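Local coordinates for protein P47 (Clostridium botulinum, PDB 6EKT) that may form part of a progenitor toxin complex that protects botulinum neurotoxin in the host gut, and structurally resembles tubular lipid-binding (TULIP) proteins, at residues 296-308 and 317-329. Numbering follows the deposited sequence.
Sequences ALYYYPKINNFSM and KISLRGLVRLTGL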
ATOM      1  N   ALA A 296      18.736 -14.362 -45.601  1.00 33.31           N
ATOM      2  CA  ALA A 296      19.851 -15.244 -45.195  1.00 33.45           C
ATOM      3  C   ALA A 296      20.717 -14.719 -44.029  1.00 32.37           C
ATOM      4  O   ALA A 296      21.560 -15.447 -43.510  1.00 32.29           O
ATOM      5  CB  ALA A 296      20.715 -15.605 -46.380  1.00 33.63           C
ATOM      6  N   LEU A 297      20.502 -13.476 -43.610  1.00 30.74           N
ATOM      7  CA  LEU A 297      21.436 -12.814 -42.681  1.00 29.49           C
ATOM      8  C   LEU A 297      20.788 -12.377 -41.374  1.00 28.36           C
ATOM      9  O   LEU A 297      19.571 -12.151 -41.306  1.00 28.69           O
ATOM     10  CB  LEU A 297      22.124 -11.618 -43.357  1.00 28.81           C
ATOM     11  CG  LEU A 297      22.992 -11.859 -44.599  1.00 30.06           C
ATOM     12  CD1 LEU A 297      23.149 -10.575 -45.400  1.00 29.77           C
ATOM     13  CD2 LEU A 297      24.366 -12.468 -44.268  1.00 31.09           C
ATOM     14  N   TYR A 298      21.618 -12.239 -40.343  1.00 26.98           N
ATOM     15  CA  TYR A 298      21.183 -11.681 -39.061  1.00 26.00           C
ATOM     16  C   TYR A 298      21.552 -10.217 -38.945  1.00 23.89           C
ATOM     17  O   TYR A 298      22.639  -9.811 -39.372  1.00 22.83           O
ATOM     18  CB  TYR A 298      21.839 -12.430 -37.913  1.00 28.42           C
ATOM     19  CG  TYR A 298      21.171 -13.745 -37.598  1.00 30.86           C
ATOM     20  CD1 TYR A 298      20.115 -13.804 -36.683  1.00 31.65           C
ATOM     21  CD2 TYR A 298      21.591 -14.924 -38.213  1.00 32.85           C
ATOM     22  CE1 TYR A 298      19.492 -15.015 -36.386  1.00 34.55           C
ATOM     23  CE2 TYR A 298      20.979 -16.140 -37.923  1.00 35.25           C
ATOM     24  CZ  TYR A 298      19.930 -16.175 -37.024  1.00 35.67           C
ATOM     25  OH  TYR A 298      19.324 -17.382 -36.745  1.00 39.91           O
ATOM     26  N   TYR A 299      20.658  -9.453 -38.321  1.00 22.87           N
ATOM     27  CA  TYR A 299      20.796  -8.001 -38.157  1.00 22.43           C
ATOM     28  C   TYR A 299      20.579  -7.629 -36.696  1.00 22.55           C
ATOM     29  O   TYR A 299      19.898  -8.342 -35.962  1.00 24.07           O
ATOM     30  CB  TYR A 299      19.775  -7.279 -39.045  1.00 21.50           C
ATOM     31  CG  TYR A 299      20.004  -7.573 -40.485  1.00 21.63           C
ATOM     32  CD1 TYR A 299      19.406  -8.705 -41.092  1.00 22.04           C
ATOM     33  CD2 TYR A 299      20.834  -6.755 -41.260  1.00 20.62           C
ATOM     34  CE1 TYR A 299      19.643  -9.007 -42.427  1.00 21.49           C
ATOM     35  CE2 TYR A 299      21.074  -7.056 -42.605  1.00 21.06           C
ATOM     36  CZ  TYR A 299      20.453  -8.165 -43.183  1.00 21.55           C
ATOM     37  OH  TYR A 299      20.701  -8.437 -44.501  1.00 21.57           O
ATOM     38  N   TYR A 300      21.178  -6.520 -36.277  1.00 21.89           N
ATOM     39  CA  TYR A 300      21.343  -6.231 -34.860  1.00 21.97           C
ATOM     40  C   TYR A 300      20.899  -4.802 -34.540  1.00 21.90           C
ATOM     41  O   TYR A 300      21.729  -3.886 -34.488  1.00 22.18           O
ATOM     42  CB  TYR A 300      22.808  -6.428 -34.491  1.00 22.68           C
ATOM     43  CG  TYR A 300      23.258  -7.860 -34.705  1.00 23.65           C
ATOM     44  CD1 TYR A 300      23.023  -8.834 -33.725  1.00 24.69           C
ATOM     45  CD2 TYR A 300      23.865  -8.253 -35.915  1.00 24.13           C
ATOM     46  CE1 TYR A 300      23.425 -10.152 -33.925  1.00 25.40           C
ATOM     47  CE2 TYR A 300      24.258  -9.569 -36.125  1.00 25.21           C
ATOM     48  CZ  TYR A 300      24.024 -10.510 -35.113  1.00 25.99           C
ATOM     49  OH  TYR A 300      24.412 -11.805 -35.316  1.00 27.12           O
ATOM     50  N   PRO A 301      19.596  -4.615 -34.297  1.00 21.57           N
ATOM     51  CA  PRO A 301      19.134  -3.263 -33.979  1.00 21.38           C
ATOM     52  C   PRO A 301      19.748  -2.727 -32.677  1.00 21.77           C
ATOM     53  O   PRO A 301      20.098  -3.504 -31.754  1.00 21.62           O
ATOM     54  CB  PRO A 301      17.619  -3.430 -33.804  1.00 20.94           C
ATOM     55  CG  PRO A 301      17.275  -4.698 -34.508  1.00 21.25           C
ATOM     56  CD  PRO A 301      18.486  -5.562 -34.531  1.00 21.23           C
ATOM     57  N   LYS A 302      19.886  -1.410 -32.623  1.00 20.80           N
ATOM     58  CA  LYS A 302      20.401  -0.720 -31.448  1.00 21.23           C
ATOM     59  C   LYS A 302      19.345   0.299 -31.018  1.00 21.40           C
ATOM     60  O   LYS A 302      18.773   0.988 -31.871  1.00 21.06           O
ATOM     61  CB  LYS A 302      21.730  -0.009 -31.767  1.00 22.41           C
ATOM     62  CG  LYS A 302      22.777  -0.867 -32.480  1.00 23.20           C
ATOM     63  CD  LYS A 302      23.257  -2.020 -31.600  1.00 23.86           C
ATOM     64  CE  LYS A 302      24.230  -2.885 -32.377  1.00 24.94           C
ATOM     65  NZ  LYS A 302      24.578  -4.030 -31.486  1.00 27.41           N
ATOM     66  N   ILE A 303      19.050   0.378 -29.718  1.00 21.63           N
ATOM     67  CA  ILE A 303      18.142   1.405 -29.234  1.00 22.44           C
ATOM     68  C   ILE A 303      19.004   2.363 -28.428  1.00 24.03           C
ATOM     69  O   ILE A 303      19.666   1.944 -27.459  1.00 24.26           O
ATOM     70  CB  ILE A 303      16.988   0.820 -28.367  1.00 21.86           C
ATOM     71  CG1 ILE A 303      16.119  -0.150 -29.193  1.00 22.96           C
ATOM     72  CG2 ILE A 303      16.107   1.942 -27.776  1.00 21.73           C
ATOM     73  CD1 ILE A 303      15.111  -0.946 -28.355  1.00 21.92           C
ATOM     74  N   ASN A 304      19.019   3.629 -28.845  1.00 24.14           N
ATOM     75  CA  ASN A 304      19.869   4.617 -28.197  1.00 25.09           C
ATOM     76  C   ASN A 304      19.160   5.449 -27.135  1.00 24.43           C
ATOM     77  O   ASN A 304      19.811   5.915 -26.215  1.00 24.50           O
ATOM     78  CB  ASN A 304      20.548   5.513 -29.224  1.00 26.88           C
ATOM     79  CG  ASN A 304      21.428   4.718 -30.175  1.00 28.38           C
ATOM     80  OD1 ASN A 304      22.265   3.920 -29.740  1.00 29.32           O
ATOM     81  ND2 ASN A 304      21.210   4.895 -31.470  1.00 29.27           N
ATOM     82  N   ASN A 305      17.849   5.630 -27.277  1.00 23.56           N
ATOM     83  CA  ASN A 305      17.058   6.413 -26.302  1.00 24.92           C
ATOM     84  C   ASN A 305      15.787   5.648 -26.036  1.00 23.95           C
ATOM     85  O   ASN A 305      15.119   5.206 -26.971  1.00 22.12           O
ATOM     86  CB  ASN A 305      16.700   7.809 -26.834  1.00 27.61           C
ATOM     87  CG  ASN A 305      17.902   8.581 -27.301  1.00 31.42           C
ATOM     88  OD1 ASN A 305      18.123   8.710 -28.502  1.00 36.81           O
ATOM     89  ND2 ASN A 305      18.702   9.087 -26.366  1.00 34.08           N
ATOM     90  N   PHE A 306      15.450   5.519 -24.760  1.00 23.10           N
ATOM     91  CA  PHE A 306      14.320   4.758 -24.319  1.00 23.26           C
ATOM     92  C   PHE A 306      13.746   5.513 -23.130  1.00 23.59           C
ATOM     93  O   PHE A 306      14.495   5.887 -22.234  1.00 23.13           O
ATOM     94  CB  PHE A 306      14.797   3.361 -23.869  1.00 23.82           C
ATOM     95  CG  PHE A 306      13.687   2.428 -23.471  1.00 23.83           C
ATOM     96  CD1 PHE A 306      13.231   2.369 -22.144  1.00 24.40           C
ATOM     97  CD2 PHE A 306      13.130   1.546 -24.408  1.00 24.04           C
ATOM     98  CE1 PHE A 306      12.227   1.477 -21.781  1.00 23.78           C
ATOM     99  CE2 PHE A 306      12.118   0.657 -24.047  1.00 23.77           C
ATOM    100  CZ  PHE A 306      11.672   0.624 -22.722  1.00 23.82           C
ATOM    101  N   SER A 307      12.438   5.748 -23.155  0.50 23.52           N
ATOM    102  CA  SER A 307      11.746   6.312 -22.011  0.50 23.99           C
ATOM    103  C   SER A 307      10.479   5.531 -21.796  0.50 23.58           C
ATOM    104  O   SER A 307       9.917   4.970 -22.737  0.50 22.80           O
ATOM    105  CB  SER A 307      11.455   7.798 -22.213  0.50 25.13           C
ATOM    106  OG  SER A 307      12.616   8.450 -22.701  0.50 26.49           O
ATOM    107  N   MET A 308      10.047   5.483 -20.541  1.00 23.25           N
ATOM    108  CA  MET A 308       8.849   4.771 -20.154  1.00 23.44           C
ATOM    109  C   MET A 308       8.258   5.518 -18.974  1.00 24.11           C
ATOM    110  O   MET A 308       8.943   5.726 -17.961  1.00 24.10           O
ATOM    111  CB  MET A 308       9.226   3.335 -19.721  1.00 24.23           C
ATOM    112  CG  MET A 308       8.089   2.543 -19.071  1.00 25.18           C
ATOM    113  SD  MET A 308       8.670   0.933 -18.489  1.00 28.32           S
ATOM    114  CE  MET A 308       8.646  -0.021 -20.007  1.00 27.51           C
ATOM    115  N   LYS A 317       3.550   4.387 -21.381  1.00 24.91           N
ATOM    116  CA  LYS A 317       3.848   4.987 -22.674  1.00 25.32           C
ATOM    117  C   LYS A 317       5.349   4.868 -22.845  1.00 24.94           C
ATOM    118  O   LYS A 317       6.127   5.364 -22.018  1.00 23.79           O
ATOM    119  CB  LYS A 317       3.396   6.457 -22.740  1.00 27.10           C
ATOM    120  CG  LYS A 317       3.745   7.185 -24.040  1.00 29.98           C
ATOM    121  CD  LYS A 317       3.188   8.617 -24.075  1.00 33.55           C
ATOM    122  CE  LYS A 317       1.815   8.679 -24.721  1.00 35.25           C
ATOM    123  NZ  LYS A 317       1.366  10.090 -24.964  1.00 39.27           N
ATOM    124  N   ILE A 318       5.747   4.223 -23.941  1.00 24.75           N
ATOM    125  CA  ILE A 318       7.149   3.899 -24.204  1.00 25.21           C
ATOM    126  C   ILE A 318       7.524   4.608 -25.496  1.00 25.63           C
ATOM    127  O   ILE A 318       6.867   4.420 -26.531  1.00 26.84           O
ATOM    128  CB  ILE A 318       7.401   2.367 -24.325  1.00 26.08           C
ATOM    129  CG1 ILE A 318       6.972   1.651 -23.044  1.00 27.22           C
ATOM    130  CG2 ILE A 318       8.873   2.089 -24.636  1.00 26.37           C
ATOM    131  CD1 ILE A 318       6.822   0.140 -23.168  1.00 27.68           C
ATOM    132  N   SER A 319       8.544   5.452 -25.405  1.00 25.52           N
ATOM    133  CA  SER A 319       9.062   6.215 -26.544  1.00 26.16           C
ATOM    134  C   SER A 319      10.532   5.833 -26.708  1.00 24.68           C
ATOM    135  O   SER A 319      11.310   5.855 -25.739  1.00 24.03           O
ATOM    136  CB  SER A 319       8.868   7.723 -26.298  1.00 29.19           C
ATOM    137  OG  SER A 319       9.307   8.484 -27.418  1.00 34.51           O
ATOM    138  N   LEU A 320      10.919   5.438 -27.924  1.00 23.47           N
ATOM    139  CA  LEU A 320      12.303   5.020 -28.144  1.00 22.33           C
ATOM    140  C   LEU A 320      12.807   5.421 -29.528  1.00 22.77           C
ATOM    141  O   LEU A 320      11.997   5.592 -30.461  1.00 21.87           O
ATOM    142  CB  LEU A 320      12.453   3.500 -27.905  1.00 22.04           C
ATOM    143  CG  LEU A 320      11.758   2.533 -28.878  1.00 22.14           C
ATOM    144  CD1 LEU A 320      12.690   2.248 -30.054  1.00 23.09           C
ATOM    145  CD2 LEU A 320      11.325   1.229 -28.216  1.00 22.46           C
ATOM    146  N   ARG A 321      14.130   5.548 -29.635  1.00 22.29           N
ATOM    147  CA  ARG A 321      14.808   5.892 -30.881  1.00 24.05           C
ATOM    148  C   ARG A 321      16.003   4.970 -31.008  1.00 23.03           C
ATOM    149  O   ARG A 321      16.736   4.743 -30.033  1.00 21.78           O
ATOM    150  CB  ARG A 321      15.300   7.343 -30.818  1.00 27.51           C
ATOM    151  CG  ARG A 321      15.859   7.972 -32.099  1.00 32.47           C
ATOM    152  CD  ARG A 321      16.020   9.499 -31.915  1.00 37.30           C
ATOM    153  NE  ARG A 321      14.992  10.056 -30.991  1.00 42.14           N
ATOM    154  CZ  ARG A 321      15.200  10.502 -29.742  1.00 44.04           C
ATOM    155  NH1 ARG A 321      14.184  10.950 -29.024  1.00 47.22           N
ATOM    156  NH2 ARG A 321      16.408  10.527 -29.197  1.00 45.88           N
ATOM    157  N   GLY A 322      16.223   4.482 -32.228  1.00 22.66           N
ATOM    158  CA  GLY A 322      17.353   3.593 -32.497  1.00 22.03           C
ATOM    159  C   GLY A 322      17.725   3.574 -33.972  1.00 22.40           C
ATOM    160  O   GLY A 322      17.285   4.418 -34.763  1.00 21.30           O
ATOM    161  N   LEU A 323      18.563   2.613 -34.328  1.00 21.82           N
ATOM    162  CA  LEU A 323      19.029   2.463 -35.700  1.00 21.65           C
ATOM    163  C   LEU A 323      19.334   0.990 -35.940  1.00 21.11           C
ATOM    164  O   LEU A 323      19.529   0.232 -34.980  1.00 20.44           O
ATOM    165  CB  LEU A 323      20.275   3.331 -35.970  1.00 23.32           C
ATOM    166  CG  LEU A 323      21.496   3.168 -35.073  1.00 25.43           C
ATOM    167  CD1 LEU A 323      22.366   1.995 -35.548  1.00 25.86           C
ATOM    168  CD2 LEU A 323      22.286   4.470 -35.088  1.00 26.28           C
ATOM    169  N   VAL A 324      19.396   0.610 -37.211  1.00 20.06           N
ATOM    170  CA  VAL A 324      19.815  -0.747 -37.573  1.00 20.40           C
ATOM    171  C   VAL A 324      20.630  -0.643 -38.870  1.00 20.92           C
ATOM    172  O   VAL A 324      20.196  -0.000 -39.833  1.00 20.73           O
ATOM    173  CB  VAL A 324      18.624  -1.754 -37.681  1.00 19.68           C
ATOM    174  CG1 VAL A 324      17.593  -1.338 -38.740  1.00 19.84           C
ATOM    175  CG2 VAL A 324      19.114  -3.190 -37.881  1.00 19.89           C
ATOM    176  N   ARG A 325      21.817  -1.240 -38.854  1.00 21.63           N
ATOM    177  CA  ARG A 325      22.736  -1.179 -40.003  1.00 22.31           C
ATOM    178  C   ARG A 325      22.685  -2.504 -40.754  1.00 22.04           C
ATOM    179  O   ARG A 325      22.437  -3.559 -40.133  1.00 21.39           O
ATOM    180  CB  ARG A 325      24.163  -0.885 -39.535  1.00 24.74           C
ATOM    181  CG  ARG A 325      24.269   0.282 -38.568  1.00 27.05           C
ATOM    182  CD  ARG A 325      25.707   0.629 -38.203  1.00 29.99           C
ATOM    183  NE  ARG A 325      25.710   1.991 -37.669  1.00 33.67           N
ATOM    184  CZ  ARG A 325      25.808   3.098 -38.424  1.00 34.81           C
ATOM    185  NH1 ARG A 325      25.974   3.033 -39.762  1.00 36.17           N
ATOM    186  NH2 ARG A 325      25.756   4.275 -37.832  1.00 36.15           N
ATOM    187  N   LEU A 326      22.939  -2.480 -42.066  1.00 21.11           N
ATOM    188  CA  LEU A 326      23.032  -3.747 -42.803  1.00 21.54           C
ATOM    189  C   LEU A 326      24.309  -4.516 -42.494  1.00 22.82           C
ATOM    190  O   LEU A 326      25.427  -4.011 -42.684  1.00 23.41           O
ATOM    191  CB  LEU A 326      22.877  -3.560 -44.314  1.00 21.00           C
ATOM    192  CG  LEU A 326      21.566  -2.906 -44.793  1.00 20.42           C
ATOM    193  CD1 LEU A 326      21.502  -3.033 -46.311  1.00 20.96           C
ATOM    194  CD2 LEU A 326      20.342  -3.559 -44.162  1.00 20.54           C
ATOM    195  N   THR A 327      24.129  -5.740 -42.006  1.00 23.52           N
ATOM    196  CA  THR A 327      25.230  -6.689 -41.812  1.00 25.57           C
ATOM    197  C   THR A 327      25.981  -6.893 -43.127  1.00 26.52           C
ATOM    198  O   THR A 327      25.383  -7.217 -44.168  1.00 26.17           O
ATOM    199  CB  THR A 327      24.677  -8.003 -41.250  1.00 26.00           C
ATOM    200  OG1 THR A 327      24.031  -7.709 -40.013  1.00 26.62           O
ATOM    201  CG2 THR A 327      25.787  -9.060 -41.025  1.00 28.42           C
ATOM    202  N   GLY A 328      27.291  -6.629 -43.066  1.00 27.31           N
ATOM    203  CA  GLY A 328      28.175  -6.723 -44.231  1.00 28.37           C
ATOM    204  C   GLY A 328      28.154  -5.479 -45.102  1.00 28.10           C
ATOM    205  O   GLY A 328      28.860  -5.409 -46.101  1.00 28.91           O
ATOM    206  N   LEU A 329      27.331  -4.496 -44.743  1.00 27.79           N
ATOM    207  CA  LEU A 329      27.149  -3.285 -45.557  1.00 26.95           C
ATOM    208  C   LEU A 329      26.695  -2.186 -44.610  1.00 26.73           C
ATOM    209  O   LEU A 329      25.654  -1.543 -44.808  1.00 25.54           O
ATOM    210  CB  LEU A 329      26.159  -3.509 -46.699  1.00 26.81           C
ATOM    211  CG  LEU A 329      26.172  -2.475 -47.848  1.00 27.39           C
ATOM    212  CD1 LEU A 329      27.534  -2.400 -48.544  1.00 28.73           C
ATOM    213  CD2 LEU A 329      25.081  -2.753 -48.866  1.00 27.61           C
TER
HETATM  214  O   HOH W   1      22.827  -6.944 -45.444  1.00 25.09           O
HETATM  215  O   HOH W   2      22.941  -2.338 -36.342  1.00 21.54           O
HETATM  216  O   HOH W   3      23.046  -5.239 -38.154  1.00 22.51           O
HETATM  217  O   HOH W   4      13.029   8.268 -25.992  1.00 44.72           O
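Two strands of an antiparallel beta hairpin, 297-311 and 315-326, pair here in the sheet of a TULIP-like domain, and a classic beta bulge interrupts their register. The bulge is identified by R321 O, which accepts from both N304 N (2.8 Å) and N305 N (3.1 Å), each donor lying in the carbonyl plane. Beyond it, S307 and S319 form a hydrogen-bonded pair; before it, K302 N reaches L323 O at 2.9 Å with an N-H...O angle of 168°. Toward the hairpin's open end the strands diverge and waters fill in: one accepts from Y300 N and donates to R325 O and T327 OG1. T327 OG1 also donates directly to Y298 O (2.6 Å), in the carbonyl plane, while the Y299 ring turns its edge to R325 O and the CA of L326. On the buried face, F306 CE2 meets I318 CG2 at 3.6 Å; with CG anti to the backbone N (chi1 -176°), the ring is carried over toward the partner strand. M308, bent at chi3, brings CE to 3.7 Å from I318 CD1. On the other face, N305 OD1 lies 2.6 Å from R321 NH2, the amide and guanidinium planes 46° apart. Strands 279-288 and 329-347 continue the sheet on either side, and helix 374-394 packs against Y299, P301, L320 and V324, consistent with a sheet wrapped around a long helix.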